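Local coordinates for protein mandelate racemase/muconate lactonizing enzyme (Polaromonas sp., PDB 2OG9) that probably catalyses racemisation or a related reaction of hydroxy-acid-like substrates as an enzyme of the enolase superfamily, at residues A[49-54]-A[365-370]; A[75-80]-A[375-380]; A[199-204]-A[231-236]. All coordinates share one frame; numbering follows the deposited sequence.

Contacts 1 and 2 belong to one region, their centres about 13 Å apart. Both reach the antiparallel sheet in which strand 46-56 lies two places from strand 375-382, and they meet directly, L50 CD2 of contact 1 lying 3.8 Å from A80 CB of contact 2. Their segments alternate along the chain: 49-54, 75-80, 365-370, 375-380. After the barrel the chain comes back to the N-terminal domain; contact 1 ties this returning chain to the N-terminal sheet, and contact 2 packs the C-terminal strand of that sheet on helix 73-83. Contact 3, nested inside both loops, lies in the barrel across the chain's centre, about 39 Å and 44 Å from them between centres.

Contact 1 of 3, residues A[49-54]-A[365-370]; sequences ILFAEI and LTLSGQ
F51 receives L367 over one face of its ring: CD2 of L367 stands 3.5 Å from the centroid of the F51 ring, 18° off the ring normal, a CH-pi contact made by a single methyl. The nearest ring atom is F51 CE1, 3.4 Å from L367 CD2. In L367, CG lies anti to the carbonyl carbon (chi1 -56°); CD1 then extends the side chain while CD2 branches off onto the phenyl. A branched leucine suits this place, since its other methyl can serve a second neighbour: CD1 of L367 passes 4.2 Å from OE1 of E53. That carboxylate is claimed by a salt bridge to R19, so its approach to the leucine is packing beside a charge already paired.

I49 CG2, two residues back on the same strand side, lies 3.6 Å above the opposite face of F51, so the phenyl lies between two methyl groups, each displaced toward the rim, with F65, L343 and F344 also against it. Behind L367, S368 OG accepts a weak capping bond from Q370 N, where the chain turns toward helix 370-374, and is also hydrogen-bonded to P342 O. The contact thus joins a strand of the N-terminal sheet to the chain leaving the barrel, an association characteristic of the two-domain enolase-superfamily fold.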
loop_
_atom_site.group_PDB
_atom_site.type_symbol
_atom_site.label_atom_id
_atom_site.label_comp_id
_atom_site.label_asym_id
_atom_site.label_seq_id
_atom_site.Cartn_x
_atom_site.Cartn_y
_atom_site.Cartn_z
ATOM N N ILE A 49 4.689 -12.058 43.705
ATOM C CA ILE A 49 3.276 -11.956 43.364
ATOM C C ILE A 49 2.655 -10.759 44.074
ATOM O O ILE A 49 2.842 -10.584 45.275
ATOM C CB ILE A 49 2.489 -13.219 43.813
ATOM C CG1 ILE A 49 3.172 -14.494 43.298
ATOM C CG2 ILE A 49 1.051 -13.126 43.330
ATOM C CD1 ILE A 49 3.141 -14.665 41.796
ATOM N N LEU A 50 1.932 -9.925 43.335
ATOM C CA LEU A 50 1.262 -8.780 43.946
ATOM C C LEU A 50 -0.221 -9.098 44.071
ATOM O O LEU A 50 -0.921 -9.222 43.070
ATOM C CB LEU A 50 1.435 -7.513 43.099
ATOM C CG LEU A 50 0.563 -6.333 43.551
ATOM C CD1 LEU A 50 1.006 -5.882 44.932
ATOM C CD2 LEU A 50 0.662 -5.189 42.552
ATOM N N PHE A 51 -0.698 -9.254 45.301
ATOM C CA PHE A 51 -2.105 -9.539 45.529
ATOM C C PHE A 51 -2.859 -8.256 45.859
ATOM O O PHE A 51 -2.355 -7.397 46.584
ATOM C CB PHE A 51 -2.278 -10.522 46.694
ATOM C CG PHE A 51 -1.935 -11.943 46.353
ATOM C CD1 PHE A 51 -2.725 -12.669 45.465
ATOM C CD2 PHE A 51 -0.820 -12.557 46.921
ATOM C CE1 PHE A 51 -2.408 -13.993 45.146
ATOM C CE2 PHE A 51 -0.494 -13.879 46.606
ATOM C CZ PHE A 51 -1.291 -14.595 45.717
ATOM N N ALA A 52 -4.060 -8.130 45.309
ATOM C CA ALA A 52 -4.909 -6.980 45.577
ATOM C C ALA A 52 -6.248 -7.518 46.047
ATOM O O ALA A 52 -6.824 -8.420 45.423
ATOM C CB ALA A 52 -5.096 -6.140 44.318
ATOM N N GLU A 53 -6.722 -6.981 47.166
ATOM C CA GLU A 53 -8.006 -7.368 47.735
ATOM C C GLU A 53 -8.852 -6.106 47.769
ATOM O O GLU A 53 -8.388 -5.045 48.197
ATOM C CB GLU A 53 -7.826 -7.913 49.153
ATOM C CG GLU A 53 -7.103 -9.251 49.215
ATOM C CD GLU A 53 -6.666 -9.606 50.627
ATOM O OE1 GLU A 53 -5.502 -9.324 50.987
ATOM O OE2 GLU A 53 -7.496 -10.152 51.383
ATOM N N ILE A 54 -10.086 -6.223 47.298
ATOM C CA ILE A 54 -11.002 -5.092 47.255
ATOM C C ILE A 54 -12.332 -5.484 47.890
ATOM O O ILE A 54 -12.863 -6.570 47.629
ATOM C CB ILE A 54 -11.252 -4.639 45.787
ATOM C CG1 ILE A 54 -9.938 -4.162 45.154
ATOM C CG2 ILE A 54 -12.279 -3.520 45.745
ATOM C CD1 ILE A 54 -10.076 -3.775 43.681
ATOM N N LEU A 365 -10.650 -18.366 43.493
ATOM C CA LEU A 365 -9.409 -18.431 44.256
ATOM C C LEU A 365 -9.478 -17.711 45.599
ATOM O O LEU A 365 -10.103 -16.653 45.720
ATOM C CB LEU A 365 -8.259 -17.815 43.446
ATOM C CG LEU A 365 -7.917 -18.385 42.066
ATOM C CD1 LEU A 365 -6.918 -17.453 41.387
ATOM C CD2 LEU A 365 -7.341 -19.797 42.190
ATOM N N THR A 366 -8.826 -18.298 46.599
ATOM C CA THR A 366 -8.727 -17.715 47.935
ATOM C C THR A 366 -7.285 -17.951 48.368
ATOM O O THR A 366 -6.692 -18.975 48.022
ATOM C CB THR A 366 -9.692 -18.377 48.953
ATOM O OG1 THR A 366 -9.486 -19.793 48.967
ATOM C CG2 THR A 366 -11.142 -18.064 48.597
ATOM N N LEU A 367 -6.717 -17.007 49.105
ATOM C CA LEU A 367 -5.330 -17.112 49.541
ATOM C C LEU A 367 -5.095 -18.192 50.588
ATOM O O LEU A 367 -5.833 -18.289 51.565
ATOM C CB LEU A 367 -4.857 -15.770 50.091
ATOM C CG LEU A 367 -5.009 -14.595 49.125
ATOM C CD1 LEU A 367 -4.618 -13.292 49.824
ATOM C CD2 LEU A 367 -4.136 -14.838 47.905
ATOM N N SER A 368 -4.053 -18.991 50.382
ATOM C CA SER A 368 -3.723 -20.056 51.317
ATOM C C SER A 368 -3.057 -19.458 52.553
ATOM O O SER A 368 -2.696 -18.280 52.570
ATOM C CB SER A 368 -2.770 -21.056 50.665
ATOM O OG SER A 368 -1.475 -20.495 50.509
ATOM N N GLY A 369 -2.897 -20.274 53.588
ATOM C CA GLY A 369 -2.265 -19.796 54.802
ATOM C C GLY A 369 -0.786 -19.525 54.600
ATOM O O GLY A 369 -0.177 -18.784 55.370
ATOM N N GLN A 370 -0.208 -20.122 53.560
ATOM C CA GLN A 370 1.209 -19.947 53.246
ATOM C C GLN A 370 1.555 -18.547 52.757
ATOM O O GLN A 370 2.690 -18.095 52.911
ATOM C CB GLN A 370 1.645 -20.961 52.184
ATOM C CG GLN A 370 2.181 -22.263 52.743
ATOM C CD GLN A 370 3.618 -22.141 53.229
ATOM O OE1 GLN A 370 3.958 -21.229 53.986
ATOM N NE2 GLN A 370 4.467 -23.067 52.797
#

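Contact 2 of 3, residues A[75-80]-A[375-380]; sequences GQFAHA and TREEAQ
F77 reaches from helix 73-83 to strand 375-382, the outermost of its sheet within this chain, and its ring fills the layer between helix and sheet in the alpha+beta capping domain of the enolase superfamily. The axes of the two segments run nearly parallel, 14° apart, and approach to 9.5 Å, a gap spanned by one large flat side chain. The first torsion of F77 puts CG anti to the backbone N (chi1 175°), which carries the phenyl out from the helix to the strand; I20, S22 and L50 of the neighbouring strands also touch it. The helix meets a second subunit too, A78 packing on G75 of that chain.

Along the strand, E377 comes first. Its CB sits over the centre of the F77 ring, 3.7 Å from the centroid, in a CH-pi contact. The rest of the side chain runs on past the rim, and OE1 of E377 comes within 3.4 Å of CD2 of F77, the carboxylate plane turned 43° from the ring. A glutamate suits this partly exposed place because its aliphatic part can lie on the phenyl while the charged end continues beyond it.

E378 follows with its CB directed away from the helix, as strand alternation requires. It meets the ring through its backbone, E378 N standing 3.5 Å from F77 CZ. Its carboxylate is held by salt bridges to R19 and K372.

At A379 the chain again faces the helix. The short side chain of alanine lets the strand backbone come close to the ring's far end: A379 CB is 4.1 Å from F77 CZ, while A379 N, 4.0 Å from the same CZ, lies at the ring's edge in its plane.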
loop_
_atom_site.group_PDB
_atom_site.type_symbol
_atom_site.label_atom_id
_atom_site.label_comp_id
_atom_site.label_asym_id
_atom_site.label_seq_id
_atom_site.Cartn_x
_atom_site.Cartn_y
_atom_site.Cartn_z
ATOM N N GLY A 75 8.812 -2.672 42.603
ATOM C CA GLY A 75 8.250 -1.558 41.862
ATOM C C GLY A 75 6.740 -1.640 41.734
ATOM O O GLY A 75 6.050 -0.632 41.880
ATOM N N GLN A 76 6.226 -2.838 41.453
ATOM C CA GLN A 76 4.787 -3.028 41.315
ATOM C C GLN A 76 4.074 -2.715 42.620
ATOM O O GLN A 76 3.050 -2.037 42.631
ATOM C CB GLN A 76 4.454 -4.469 40.912
ATOM C CG GLN A 76 4.855 -4.870 39.499
ATOM C CD GLN A 76 4.307 -6.244 39.127
ATOM O OE1 GLN A 76 3.789 -6.961 39.982
ATOM N NE2 GLN A 76 4.422 -6.612 37.857
ATOM N N PHE A 77 4.612 -3.216 43.726
ATOM C CA PHE A 77 3.993 -2.981 45.022
ATOM C C PHE A 77 3.975 -1.504 45.369
ATOM O O PHE A 77 2.944 -0.967 45.759
ATOM C CB PHE A 77 4.731 -3.732 46.135
ATOM C CG PHE A 77 4.197 -3.426 47.513
ATOM C CD1 PHE A 77 3.017 -4.013 47.961
ATOM C CD2 PHE A 77 4.839 -2.498 48.334
ATOM C CE1 PHE A 77 2.478 -3.680 49.203
ATOM C CE2 PHE A 77 4.305 -2.157 49.582
ATOM C CZ PHE A 77 3.123 -2.750 50.015
ATOM N N ALA A 78 5.129 -0.857 45.234
ATOM C CA ALA A 78 5.264 0.559 45.548
ATOM C C ALA A 78 4.256 1.396 44.779
ATOM O O ALA A 78 3.628 2.288 45.344
ATOM C CB ALA A 78 6.682 1.032 45.242
ATOM N N HIS A 79 4.095 1.113 43.489
ATOM C CA HIS A 79 3.143 1.874 42.687
ATOM C C HIS A 79 1.707 1.557 43.106
ATOM O O HIS A 79 0.876 2.458 43.247
ATOM C CB HIS A 79 3.326 1.577 41.195
ATOM C CG HIS A 79 2.668 2.587 40.307
ATOM N ND1 HIS A 79 3.127 3.881 40.188
ATOM C CD2 HIS A 79 1.562 2.507 39.530
ATOM C CE1 HIS A 79 2.332 4.556 39.376
ATOM N NE2 HIS A 79 1.373 3.745 38.963
ATOM N N ALA A 80 1.418 0.274 43.310
ATOM C CA ALA A 80 0.085 -0.146 43.726
ATOM C C ALA A 80 -0.308 0.580 45.013
ATOM O O ALA A 80 -1.437 1.047 45.154
ATOM C CB ALA A 80 0.055 -1.661 43.950
ATOM N N THR A 375 4.797 -13.143 52.593
ATOM C CA THR A 375 4.550 -11.730 52.345
ATOM C C THR A 375 5.655 -10.856 52.939
ATOM O O THR A 375 5.899 -10.883 54.147
ATOM C CB THR A 375 3.194 -11.316 52.935
ATOM O OG1 THR A 375 2.167 -12.140 52.371
ATOM C CG2 THR A 375 2.890 -9.860 52.623
ATOM N N ARG A 376 6.322 -10.082 52.088
ATOM C CA ARG A 376 7.403 -9.214 52.543
ATOM C C ARG A 376 6.966 -7.762 52.677
ATOM O O ARG A 376 7.614 -6.971 53.363
ATOM C CB ARG A 376 8.593 -9.315 51.588
ATOM C CG ARG A 376 9.195 -10.710 51.535
ATOM C CD ARG A 376 10.422 -10.774 50.639
ATOM N NE ARG A 376 10.852 -12.153 50.435
ATOM C CZ ARG A 376 11.793 -12.524 49.575
ATOM N NH1 ARG A 376 12.414 -11.616 48.833
ATOM N NH2 ARG A 376 12.105 -13.807 49.448
ATOM N N GLU A 377 5.863 -7.417 52.022
ATOM C CA GLU A 377 5.332 -6.062 52.070
ATOM C C GLU A 377 3.819 -6.098 51.958
ATOM O O GLU A 377 3.258 -6.981 51.305
ATOM C CB GLU A 377 5.872 -5.215 50.909
ATOM C CG GLU A 377 7.353 -4.893 50.958
ATOM C CD GLU A 377 7.748 -3.828 49.938
ATOM O OE1 GLU A 377 7.824 -4.137 48.728
ATOM O OE2 GLU A 377 7.976 -2.674 50.352
ATOM N N GLU A 378 3.160 -5.141 52.601
ATOM C CA GLU A 378 1.711 -5.041 52.520
ATOM C C GLU A 378 1.245 -3.680 53.003
ATOM O O GLU A 378 1.922 -3.014 53.784
ATOM C CB GLU A 378 1.021 -6.149 53.324
ATOM C CG GLU A 378 1.202 -6.090 54.828
ATOM C CD GLU A 378 0.229 -7.010 55.543
ATOM O OE1 GLU A 378 -0.978 -6.680 55.595
ATOM O OE2 GLU A 378 0.669 -8.069 56.039
ATOM N N ALA A 379 0.084 -3.269 52.517
ATOM C CA ALA A 379 -0.486 -1.986 52.881
ATOM C C ALA A 379 -1.976 -2.045 52.617
ATOM O O ALA A 379 -2.450 -2.885 51.851
ATOM C CB ALA A 379 0.141 -0.886 52.050
ATOM N N GLN A 380 -2.716 -1.155 53.260
ATOM C CA GLN A 380 -4.149 -1.103 53.064
ATOM C C GLN A 380 -4.647 0.318 53.252
ATOM O O GLN A 380 -3.990 1.139 53.890
ATOM C CB GLN A 380 -4.856 -2.064 54.023
ATOM C CG GLN A 380 -4.384 -2.003 55.460
ATOM C CD GLN A 380 -5.050 -3.061 56.318
ATOM O OE1 GLN A 380 -6.251 -2.997 56.579
ATOM N NE2 GLN A 380 -4.275 -4.049 56.750
#

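Contact 3 of 3, residues A[199-204]-A[231-236]; sequences AVRKHL and EPFNLV
R201 and F233 are joined by two hydrogen bonds that share one acceptor. NH2 of R201 donates to O of F233 at 2.8 Å, and NH1 of R201 reaches the same F233 O at 3.0 Å. The end of the guanidinium holds the oxygen in its own plane, though both donors are tilted somewhat from the carbonyl plane; neither bond is straight, with angles at hydrogen of 149° and 139°, the cost of sharing one atom. CG of R201 lies anti to the backbone N (chi1 166°), and bends at chi2 and chi3 then turn the guanidinium onto the carbonyl. An arginine suits the place through its length and paired N-H groups, and a methionine here would probably leave F233 O without both donors and the turn less firmly held to the helix.

Beyond these bonds the side chains only come near each other, NH1 of R201 being 4.4 Å from CD1 of F233.

Around the contact, F233 packs on V197 and T198 of helix 190-204, while R201 and L235 both touch L210 of strand 210-213. N234 packs on R225 of a third subunit. The contact therefore links one outer helix of the TIM barrel to the loop between helix 220-230 and strand 238-239.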
loop_
_atom_site.group_PDB
_atom_site.type_symbol
_atom_site.label_atom_id
_atom_site.label_comp_id
_atom_site.label_asym_id
_atom_site.label_seq_id
_atom_site.Cartn_x
_atom_site.Cartn_y
_atom_site.Cartn_z
ATOM N N ALA A 199 13.722 -37.741 19.855
ATOM C CA ALA A 199 13.657 -38.743 20.913
ATOM C C ALA A 199 12.311 -38.719 21.630
ATOM O O ALA A 199 11.738 -39.769 21.927
ATOM C CB ALA A 199 14.782 -38.513 21.913
ATOM N N VAL A 200 11.814 -37.518 21.914
ATOM C CA VAL A 200 10.532 -37.368 22.590
ATOM C C VAL A 200 9.407 -37.855 21.683
ATOM O O VAL A 200 8.519 -38.594 22.119
ATOM C CB VAL A 200 10.270 -35.892 22.976
ATOM C CG1 VAL A 200 8.885 -35.746 23.587
ATOM C CG2 VAL A 200 11.323 -35.425 23.964
ATOM N N ARG A 201 9.450 -37.446 20.419
ATOM C CA ARG A 201 8.430 -37.850 19.460
ATOM C C ARG A 201 8.355 -39.365 19.295
ATOM O O ARG A 201 7.263 -39.932 19.236
ATOM C CB ARG A 201 8.689 -37.190 18.100
ATOM C CG ARG A 201 7.901 -37.798 16.940
ATOM C CD ARG A 201 6.398 -37.830 17.201
ATOM N NE ARG A 201 5.805 -36.498 17.311
ATOM C CZ ARG A 201 5.659 -35.654 16.294
ATOM N NH1 ARG A 201 6.066 -35.998 15.078
ATOM N NH2 ARG A 201 5.094 -34.467 16.493
ATOM N N LYS A 202 9.508 -40.024 19.223
ATOM C CA LYS A 202 9.519 -41.474 19.057
ATOM C C LYS A 202 8.977 -42.177 20.294
ATOM O O LYS A 202 8.330 -43.219 20.190
ATOM C CB LYS A 202 10.934 -41.982 18.764
ATOM C CG LYS A 202 10.977 -43.484 18.489
ATOM C CD LYS A 202 12.382 -43.989 18.195
ATOM C CE LYS A 202 12.372 -45.497 17.954
ATOM N NZ LYS A 202 13.736 -46.050 17.700
ATOM N N HIS A 203 9.235 -41.599 21.463
ATOM C CA HIS A 203 8.777 -42.178 22.721
ATOM C C HIS A 203 7.268 -42.060 22.936
ATOM O O HIS A 203 6.590 -43.056 23.193
ATOM C CB HIS A 203 9.502 -41.516 23.891
ATOM C CG HIS A 203 9.204 -42.140 25.219
ATOM N ND1 HIS A 203 9.406 -43.480 25.474
ATOM C CD2 HIS A 203 8.733 -41.605 26.371
ATOM C CE1 HIS A 203 9.073 -43.742 26.726
ATOM N NE2 HIS A 203 8.662 -42.622 27.293
ATOM N N LEU A 204 6.745 -40.841 22.830
ATOM C CA LEU A 204 5.321 -40.601 23.039
ATOM C C LEU A 204 4.440 -41.045 21.880
ATOM O O LEU A 204 3.307 -41.481 22.087
ATOM C CB LEU A 204 5.076 -39.119 23.321
ATOM C CG LEU A 204 5.796 -38.557 24.548
ATOM C CD1 LEU A 204 5.478 -37.079 24.692
ATOM C CD2 LEU A 204 5.369 -39.325 25.791
ATOM N N GLU A 231 9.708 -28.601 10.322
ATOM C CA GLU A 231 8.511 -28.744 9.490
ATOM C C GLU A 231 7.912 -30.151 9.437
ATOM O O GLU A 231 6.708 -30.321 9.624
ATOM C CB GLU A 231 8.793 -28.272 8.055
ATOM C CG GLU A 231 8.791 -26.763 7.853
ATOM C CD GLU A 231 7.390 -26.166 7.772
ATOM O OE1 GLU A 231 6.661 -26.180 8.787
ATOM O OE2 GLU A 231 7.016 -25.680 6.685
ATOM N N PRO A 232 8.739 -31.178 9.166
ATOM C CA PRO A 232 8.229 -32.554 9.097
ATOM C C PRO A 232 7.623 -33.059 10.405
ATOM O O PRO A 232 6.762 -33.940 10.398
ATOM C CB PRO A 232 9.464 -33.362 8.693
ATOM C CG PRO A 232 10.284 -32.378 7.931
ATOM C CD PRO A 232 10.158 -31.136 8.778
ATOM N N PHE A 233 8.083 -32.498 11.520
ATOM C CA PHE A 233 7.612 -32.884 12.851
ATOM C C PHE A 233 6.133 -32.617 13.115
ATOM O O PHE A 233 5.534 -33.254 13.981
ATOM C CB PHE A 233 8.436 -32.162 13.920
ATOM C CG PHE A 233 9.776 -32.784 14.184
ATOM C CD1 PHE A 233 9.917 -33.776 15.149
ATOM C CD2 PHE A 233 10.901 -32.377 13.470
ATOM C CE1 PHE A 233 11.162 -34.356 15.404
ATOM C CE2 PHE A 233 12.147 -32.949 13.715
ATOM C CZ PHE A 233 12.279 -33.940 14.684
ATOM N N ASN A 234 5.545 -31.678 12.380
ATOM C CA ASN A 234 4.137 -31.329 12.575
ATOM C C ASN A 234 3.865 -30.875 14.005
ATOM O O ASN A 234 2.917 -31.335 14.649
ATOM C CB ASN A 234 3.224 -32.513 12.247
ATOM C CG ASN A 234 3.111 -32.767 10.761
ATOM O OD1 ASN A 234 2.974 -31.833 9.970
ATOM N ND2 ASN A 234 3.151 -34.037 10.371
ATOM N N LEU A 235 4.706 -29.976 14.502
ATOM C CA LEU A 235 4.544 -29.458 15.853
ATOM C C LEU A 235 3.301 -28.580 15.894
ATOM O O LEU A 235 2.882 -28.046 14.869
ATOM C CB LEU A 235 5.757 -28.618 16.247
ATOM C CG LEU A 235 7.128 -29.295 16.252
ATOM C CD1 LEU A 235 8.192 -28.236 16.504
ATOM C CD2 LEU A 235 7.170 -30.386 17.318
ATOM N N VAL A 236 2.711 -28.436 17.076
ATOM C CA VAL A 236 1.534 -27.592 17.229
ATOM C C VAL A 236 1.994 -26.168 16.940
ATOM O O VAL A 236 1.300 -25.401 16.273
ATOM C CB VAL A 236 0.964 -27.669 18.659
ATOM C CG1 VAL A 236 -0.243 -26.755 18.784
ATOM C CG2 VAL A 236 0.579 -29.107 18.985
#